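Ice-binding protein (Flavobacteriaceae bacterium, PDB 5UYT) probably binds ice crystals and limits their growth as an antifreeze protein, with two ice-binding-like beta-helix domains in one chain. Local coordinates at residues L307-Y312 with E332-V337; V324-Q329 with V352-G357. One frame throughout, in Å; residues are numbered along the deposited sequence.

Contact 1: residues L307-Y312 with E332-V337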
ATOM      1  N   LEU A 307       0.813   0.345  -1.731  1.00 17.35           N
ATOM      2  CA  LEU A 307       1.390   0.723  -0.449  1.00 17.71           C
ATOM      3  C   LEU A 307       0.885   2.114  -0.022  1.00 17.70           C
ATOM      4  O   LEU A 307       0.343   2.874  -0.842  1.00 18.29           O
ATOM      5  CB  LEU A 307       2.927   0.693  -0.533  1.00 16.57           C
ATOM      6  CG  LEU A 307       3.546  -0.675  -0.925  1.00 16.27           C
ATOM      7  CD1 LEU A 307       5.089  -0.572  -0.954  1.00 16.16           C
ATOM      8  CD2 LEU A 307       3.087  -1.808   0.009  1.00 16.86           C
ATOM      9  N   THR A 308       1.037   2.404   1.278  1.00 18.35           N
ATOM     10  CA  THR A 308       0.594   3.654   1.905  1.00 18.27           C
ATOM     11  C   THR A 308       1.783   4.270   2.673  1.00 18.36           C
ATOM     12  O   THR A 308       2.855   3.635   2.776  1.00 17.89           O
ATOM     13  CB  THR A 308      -0.618   3.393   2.834  1.00 18.86           C
ATOM     14  OG1 THR A 308      -0.355   2.262   3.679  1.00 19.25           O
ATOM     15  CG2 THR A 308      -1.882   3.152   2.001  1.00 18.80           C
ATOM     16  N   PRO A 309       1.632   5.518   3.180  1.00 19.44           N
ATOM     17  CA  PRO A 309       2.815   6.180   3.723  1.00 19.46           C
ATOM     18  C   PRO A 309       3.330   5.506   5.011  1.00 20.06           C
ATOM     19  O   PRO A 309       2.648   5.529   6.053  1.00 21.05           O
ATOM     20  CB  PRO A 309       2.322   7.615   4.022  1.00 19.77           C
ATOM     21  CG  PRO A 309       1.201   7.801   3.056  1.00 19.53           C
ATOM     22  CD  PRO A 309       0.506   6.462   3.053  1.00 19.42           C
ATOM     23  N   HIS A 310       4.512   4.885   4.894  1.00 19.62           N
ATOM     24  CA  HIS A 310       5.129   4.065   5.949  1.00 20.25           C
ATOM     25  C   HIS A 310       6.605   3.877   5.579  1.00 20.12           C
ATOM     26  O   HIS A 310       7.004   4.132   4.442  1.00 19.92           O
ATOM     27  CB  HIS A 310       4.531   2.643   5.989  1.00 20.53           C
ATOM     28  CG  HIS A 310       3.133   2.561   6.536  1.00 20.70           C
ATOM     29  ND1 HIS A 310       2.040   2.349   5.721  1.00 21.12           N
ATOM     30  CD2 HIS A 310       2.653   2.631   7.800  1.00 22.23           C
ATOM     31  CE1 HIS A 310       0.943   2.289   6.459  1.00 21.77           C
ATOM     32  NE2 HIS A 310       1.283   2.473   7.726  1.00 22.33           N
ATOM     33  N   THR A 311       7.360   3.331   6.528  1.00 20.77           N
ATOM     34  CA  THR A 311       8.632   2.725   6.241  1.00 20.90           C
ATOM     35  C   THR A 311       8.409   1.208   6.102  1.00 20.60           C
ATOM     36  O   THR A 311       7.989   0.552   7.065  1.00 20.96           O
ATOM     37  CB  THR A 311       9.612   2.984   7.382  1.00 22.11           C
ATOM     38  OG1 THR A 311       9.815   4.398   7.538  1.00 21.47           O
ATOM     39  CG2 THR A 311      10.962   2.311   7.074  1.00 22.56           C
ATOM     40  N   TYR A 312       8.737   0.657   4.933  1.00 19.50           N
ATOM     41  CA  TYR A 312       8.555  -0.786   4.676  1.00 19.06           C
ATOM     42  C   TYR A 312       9.894  -1.472   4.694  1.00 19.32           C
ATOM     43  O   TYR A 312      10.910  -0.857   4.341  1.00 18.33           O
ATOM     44  CB  TYR A 312       7.952  -0.984   3.283  1.00 18.69           C
ATOM     45  CG  TYR A 312       6.524  -0.518   3.222  1.00 18.95           C
ATOM     46  CD1 TYR A 312       5.491  -1.338   3.700  1.00 19.77           C
ATOM     47  CD2 TYR A 312       6.197   0.763   2.743  1.00 18.92           C
ATOM     48  CE1 TYR A 312       4.161  -0.914   3.669  1.00 18.91           C
ATOM     49  CE2 TYR A 312       4.868   1.194   2.711  1.00 18.38           C
ATOM     50  CZ  TYR A 312       3.860   0.348   3.172  1.00 18.54           C
ATOM     51  OH  TYR A 312       2.525   0.734   3.179  1.00 18.01           O
ATOM     52  N   GLU A 332      -0.351  15.195   0.193  1.00 24.19           N
ATOM     53  CA  GLU A 332       0.713  15.360  -0.826  1.00 25.38           C
ATOM     54  C   GLU A 332       2.104  15.333  -0.205  1.00 24.21           C
ATOM     55  O   GLU A 332       3.090  14.986  -0.878  1.00 23.56           O
ATOM     56  CB  GLU A 332       0.511  16.622  -1.660  1.00 29.56           C
ATOM     57  CG  GLU A 332       0.737  17.918  -0.912  1.00 34.29           C
ATOM     58  CD  GLU A 332       0.780  19.141  -1.829  1.00 39.72           C
ATOM     59  OE1 GLU A 332       0.582  20.248  -1.297  1.00 42.94           O
ATOM     60  OE2 GLU A 332       1.044  19.003  -3.056  1.00 43.27           O
ATOM     61  N   ASN A 333       2.168  15.648   1.095  1.00 24.35           N
ATOM     62  CA  ASN A 333       3.450  15.612   1.842  1.00 24.27           C
ATOM     63  C   ASN A 333       3.837  14.249   2.397  1.00 23.66           C
ATOM     64  O   ASN A 333       4.894  14.115   3.039  1.00 23.16           O
ATOM     65  CB  ASN A 333       3.477  16.680   2.932  1.00 26.33           C
ATOM     66  CG  ASN A 333       3.194  18.068   2.384  1.00 26.76           C
ATOM     67  OD1 ASN A 333       2.286  18.736   2.842  1.00 28.91           O
ATOM     68  ND2 ASN A 333       3.936  18.476   1.373  1.00 26.12           N
ATOM     69  N   ALA A 334       3.028  13.227   2.104  1.00 22.03           N
ATOM     70  CA  ALA A 334       3.306  11.875   2.595  1.00 21.72           C
ATOM     71  C   ALA A 334       4.646  11.354   2.048  1.00 20.75           C
ATOM     72  O   ALA A 334       4.961  11.535   0.877  1.00 20.16           O
ATOM     73  CB  ALA A 334       2.191  10.924   2.176  1.00 21.50           C
ATOM     74  N   VAL A 335       5.392  10.640   2.893  1.00 20.46           N
ATOM     75  CA  VAL A 335       6.703  10.084   2.532  1.00 19.48           C
ATOM     76  C   VAL A 335       6.586   8.540   2.566  1.00 18.93           C
ATOM     77  O   VAL A 335       5.901   7.962   3.443  1.00 18.38           O
ATOM     78  CB  VAL A 335       7.768  10.507   3.570  1.00 19.92           C
ATOM     79  CG1 VAL A 335       9.079   9.714   3.407  1.00 20.08           C
ATOM     80  CG2 VAL A 335       8.030  12.005   3.485  1.00 20.88           C
ATOM     81  N   PHE A 336       7.274   7.898   1.631  1.00 17.74           N
ATOM     82  CA  PHE A 336       7.324   6.448   1.556  1.00 18.00           C
ATOM     83  C   PHE A 336       8.781   6.056   1.593  1.00 17.89           C
ATOM     84  O   PHE A 336       9.591   6.558   0.780  1.00 18.49           O
ATOM     85  CB  PHE A 336       6.752   5.979   0.221  1.00 17.64           C
ATOM     86  CG  PHE A 336       5.341   6.428  -0.030  1.00 18.17           C
ATOM     87  CD1 PHE A 336       4.284   5.538   0.181  1.00 18.47           C
ATOM     88  CD2 PHE A 336       5.070   7.724  -0.496  1.00 18.28           C
ATOM     89  CE1 PHE A 336       2.967   5.944  -0.076  1.00 19.47           C
ATOM     90  CE2 PHE A 336       3.751   8.124  -0.749  1.00 18.97           C
ATOM     91  CZ  PHE A 336       2.713   7.243  -0.540  1.00 19.34           C
ATOM     92  N   VAL A 337       9.147   5.156   2.500  1.00 18.06           N
ATOM     93  CA  VAL A 337      10.508   4.645   2.485  1.00 18.21           C
ATOM     94  C   VAL A 337      10.453   3.133   2.313  1.00 18.19           C
ATOM     95  O   VAL A 337       9.733   2.452   3.034  1.00 18.57           O
ATOM     96  CB  VAL A 337      11.289   5.029   3.761  1.00 19.35           C
ATOM     97  CG1 VAL A 337      12.621   4.261   3.827  1.00 19.43           C
ATOM     98  CG2 VAL A 337      11.557   6.553   3.800  1.00 19.96           C
TER
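The hydroxyl of Tyr312, a residue that pairs with the strand of Val337, is gripped by three groups at a corner of a right-handed beta-helix. The backbone N of Thr308 donates to Tyr312 OH at 2.9 Å, His310 ND1 donates to the same oxygen at 3.1 Å from somewhat outside the imidazole plane, and Asp47, from the first ice-binding-like domain, adds a hydrogen bond through its carboxylate. Asp47 also bonds the hydroxyl of Thr308, so this polar knot joins the two domains. The phenol ring lies between Leu307 CD1 on one face and His310 CB on the other, both toward its rim; with CG beside the backbone N (chi1 -70°) it turns back over its own loop.

Successive coils pair here as parallel strands. Tyr312 N reaches Val337 O at 2.8 Å and Val337 N reaches His310 O at 3.1 Å, two nearly straight bonds that bracket Thr311. The side chains of Thr311 and Val337 run alongside each other, Thr311 CG2 beside Val337 CG1, and Pro213 packs on both.

Ahead of the strands, Pro309 rides over one face of the Phe336 ring. Its CA makes an off-centre CH-pi contact, 4.2 Å from the centroid, while Phe336 CE1 comes within 3.4 Å of Thr308 C. The packing tightens at the proline's CG, with Pro309 CG 3.4 Å from Ala334 CB. The contact also buries a backbone oxygen without any polar partner in the model: Val335 O, 3.6 Å from Pro309 CB.

Contact 2: residues V324-Q329 with V352-G357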
ATOM      1  N   VAL A 324       3.971  -1.569  -8.844  1.00 15.51           N
ATOM      2  CA  VAL A 324       3.674  -1.221  -7.450  0.50 15.30           C
ATOM      3  C   VAL A 324       3.146   0.219  -7.443  1.00 15.62           C
ATOM      4  O   VAL A 324       3.681   1.073  -8.144  1.00 15.03           O
ATOM      5  CB  VAL A 324       4.913  -1.415  -6.525  0.50 14.42           C
ATOM      6  CG1 VAL A 324       6.079  -0.503  -6.927  0.50 12.59           C
ATOM      7  CG2 VAL A 324       4.537  -1.238  -5.049  0.50 14.49           C
ATOM      8  N   THR A 325       2.109   0.471  -6.630  1.00 16.20           N
ATOM      9  CA  THR A 325       1.516   1.795  -6.517  1.00 16.27           C
ATOM     10  C   THR A 325       1.693   2.335  -5.112  1.00 16.99           C
ATOM     11  O   THR A 325       1.580   1.570  -4.112  1.00 17.16           O
ATOM     12  CB  THR A 325       0.022   1.723  -6.856  1.00 17.09           C
ATOM     13  OG1 THR A 325      -0.148   1.276  -8.208  1.00 17.10           O
ATOM     14  CG2 THR A 325      -0.662   3.101  -6.652  1.00 17.71           C
ATOM     15  N   LEU A 326       2.030   3.627  -5.042  1.00 16.69           N
ATOM     16  CA  LEU A 326       2.192   4.339  -3.773  1.00 17.06           C
ATOM     17  C   LEU A 326       1.040   5.322  -3.617  1.00 17.47           C
ATOM     18  O   LEU A 326       0.861   6.212  -4.432  1.00 17.60           O
ATOM     19  CB  LEU A 326       3.578   5.026  -3.725  1.00 17.13           C
ATOM     20  CG  LEU A 326       4.712   4.021  -4.047  1.00 17.44           C
ATOM     21  CD1 LEU A 326       6.018   4.820  -4.096  1.00 17.51           C
ATOM     22  CD2 LEU A 326       4.799   2.895  -2.985  1.00 17.10           C
ATOM     23  N   ASP A 327       0.256   5.143  -2.543  1.00 17.43           N
ATOM     24  CA  ASP A 327      -1.020   5.828  -2.372  1.00 18.32           C
ATOM     25  C   ASP A 327      -0.858   6.736  -1.162  1.00 18.08           C
ATOM     26  O   ASP A 327      -0.769   6.253  -0.017  1.00 17.50           O
ATOM     27  CB  ASP A 327      -2.099   4.749  -2.109  1.00 19.32           C
ATOM     28  CG  ASP A 327      -3.470   5.311  -1.779  1.00 21.39           C
ATOM     29  OD1 ASP A 327      -3.656   6.544  -1.737  1.00 21.07           O
ATOM     30  OD2 ASP A 327      -4.393   4.461  -1.529  1.00 21.65           O
ATOM     31  N   ALA A 328      -0.833   8.047  -1.399  1.00 17.64           N
ATOM     32  CA  ALA A 328      -0.688   9.022  -0.315  1.00 17.94           C
ATOM     33  C   ALA A 328      -1.982   9.340   0.425  1.00 19.05           C
ATOM     34  O   ALA A 328      -1.956  10.098   1.380  1.00 19.94           O
ATOM     35  CB  ALA A 328      -0.030  10.313  -0.833  1.00 17.82           C
ATOM     36  N   GLN A 329      -3.104   8.762  -0.029  1.00 19.97           N
ATOM     37  CA  GLN A 329      -4.409   8.964   0.616  1.00 21.17           C
ATOM     38  C   GLN A 329      -4.782  10.447   0.797  1.00 22.15           C
ATOM     39  O   GLN A 329      -5.442  10.842   1.790  1.00 22.40           O
ATOM     40  CB  GLN A 329      -4.494   8.173   1.939  1.00 22.75           C
ATOM     41  CG  GLN A 329      -4.091   6.700   1.783  1.00 22.70           C
ATOM     42  CD  GLN A 329      -4.329   5.826   3.037  1.00 24.09           C
ATOM     43  OE1 GLN A 329      -4.853   4.716   2.929  1.00 25.54           O
ATOM     44  NE2 GLN A 329      -3.905   6.291   4.192  1.00 24.35           N
ATOM     45  N   VAL A 352       6.500   1.974 -11.153  1.00 15.17           N
ATOM     46  CA  VAL A 352       6.127   2.530  -9.850  1.00 15.73           C
ATOM     47  C   VAL A 352       5.113   3.611 -10.189  1.00 16.33           C
ATOM     48  O   VAL A 352       5.429   4.538 -10.948  1.00 16.56           O
ATOM     49  CB  VAL A 352       7.355   3.141  -9.135  1.00 16.26           C
ATOM     50  CG1 VAL A 352       6.956   3.773  -7.789  1.00 15.59           C
ATOM     51  CG2 VAL A 352       8.454   2.074  -8.969  1.00 15.94           C
ATOM     52  N   GLU A 353       3.884   3.511  -9.656  1.00 16.42           N
ATOM     53  CA  GLU A 353       2.892   4.533  -9.920  1.00 16.95           C
ATOM     54  C   GLU A 353       2.485   5.228  -8.633  1.00 17.23           C
ATOM     55  O   GLU A 353       2.596   4.646  -7.557  1.00 17.04           O
ATOM     56  CB  GLU A 353       1.670   3.926 -10.647  1.00 20.20           C
ATOM     57  CG  GLU A 353       2.097   3.260 -11.965  1.00 22.92           C
ATOM     58  CD  GLU A 353       2.571   4.211 -13.069  1.00 28.35           C
ATOM     59  OE1 GLU A 353       2.300   5.436 -12.981  1.00 30.83           O
ATOM     60  OE2 GLU A 353       3.201   3.714 -14.071  1.00 29.48           O
ATOM     61  N   LEU A 354       2.068   6.480  -8.767  1.00 16.76           N
ATOM     62  CA  LEU A 354       1.748   7.316  -7.615  1.00 17.84           C
ATOM     63  C   LEU A 354       0.295   7.746  -7.738  1.00 18.00           C
ATOM     64  O   LEU A 354      -0.151   8.200  -8.829  1.00 18.38           O
ATOM     65  CB  LEU A 354       2.662   8.555  -7.615  1.00 18.18           C
ATOM     66  CG  LEU A 354       4.167   8.235  -7.670  1.00 18.27           C
ATOM     67  CD1 LEU A 354       5.020   9.504  -7.679  1.00 19.23           C
ATOM     68  CD2 LEU A 354       4.627   7.367  -6.517  1.00 18.12           C
ATOM     69  N   ILE A 355      -0.456   7.606  -6.646  1.00 17.95           N
ATOM     70  CA  ILE A 355      -1.858   8.016  -6.643  1.00 18.64           C
ATOM     71  C   ILE A 355      -2.219   8.832  -5.415  1.00 19.00           C
ATOM     72  O   ILE A 355      -1.512   8.807  -4.407  1.00 18.61           O
ATOM     73  CB  ILE A 355      -2.868   6.837  -6.785  1.00 19.23           C
ATOM     74  CG1 ILE A 355      -2.869   5.924  -5.534  1.00 19.12           C
ATOM     75  CG2 ILE A 355      -2.580   6.034  -8.049  1.00 19.00           C
ATOM     76  CD1 ILE A 355      -3.985   4.877  -5.548  1.00 19.68           C
ATOM     77  N   ASN A 356      -3.330   9.560  -5.526  1.00 19.65           N
ATOM     78  CA  ASN A 356      -3.953  10.269  -4.395  1.00 20.61           C
ATOM     79  C   ASN A 356      -2.963  11.242  -3.725  1.00 20.29           C
ATOM     80  O   ASN A 356      -2.898  11.338  -2.501  1.00 20.17           O
ATOM     81  CB  ASN A 356      -4.548   9.277  -3.386  1.00 20.83           C
ATOM     82  CG  ASN A 356      -5.663   8.430  -4.002  1.00 22.11           C
ATOM     83  OD1 ASN A 356      -6.363   8.895  -4.901  1.00 23.01           O
ATOM     84  ND2 ASN A 356      -5.822   7.189  -3.529  1.00 20.83           N
ATOM     85  N   GLY A 357      -2.195  11.936  -4.573  1.00 20.31           N
ATOM     86  CA  GLY A 357      -1.355  13.024  -4.094  1.00 20.37           C
ATOM     87  C   GLY A 357       0.112  12.679  -3.892  1.00 19.93           C
ATOM     88  O   GLY A 357       0.933  13.609  -3.652  1.00 19.85           O
TER
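Asp327 holds CG opposite its own backbone N (chi1 175°), which carries the carboxylate to Asn356, and Asn356, whose CG lies beside its backbone N (chi1 -62°), sends its amide across to meet it. Asn356 ND2 donates to Asp327 OD1 at 2.9 Å, in the plane of the amide but from above the carboxylate, the two planes standing 59° apart. Gln329 N approaches Asp327 OD1 from the opposite face, also at 2.9 Å, and closes an Asx turn where the strand gives way to the loop. Without this carboxylate, as with an alanine here, the Asn356 amide would probably lose its mate and the backbone N of Gln329 its acceptor.

Before this turn, neighbouring rungs of the beta-helix pair in parallel register. Glu353 N bonds to Val324 O, Leu326 N to Glu353 O at 2.8 Å and Ile355 N to Leu326 O; Ala328 N to Ile355 O, at 3.2 Å, carries the pairing into the turn itself. On one face Leu326 CD1 touches both Leu354 CD2 (3.8 Å) and Val352 CG1 (4.0 Å), with Phe336 and Trp365 among the aromatic neighbours of this layer. On the other face Ile355 CG1 lies against Asp327 CB at 3.7 Å, and Ile355 CG2 near Thr325 CG2. Aliphatic thus stacks on aliphatic on the face of Leu326, while the other mixes Thr325, Asp327, Glu353 and Ile355; just past the strands Asp327 OD1 takes two N-H donors, which puts polar chemistry at the partly exposed end of the pairing.

Contacts 1 and 2 join successive coils of the same beta-helix domain, and their segments alternate along the chain. They meet directly: Leu307 N lies 2.8 Å from Thr325 O and Leu307 O 2.8 Å from Asp327 N, probable hydrogen bonds that set strand 305-307 beside strand 323-327, while Leu326 packs against Leu307 and Phe336. Contact 1 is the more buried, a corner with only a short start of strand pairing, built on proline, aromatic rings and a polar cluster shared with the other domain. Contact 2 is partly exposed and more regular: four backbone bonds and stacked aliphatic residues, with a side-chain polar bond just past the ends of the two strands.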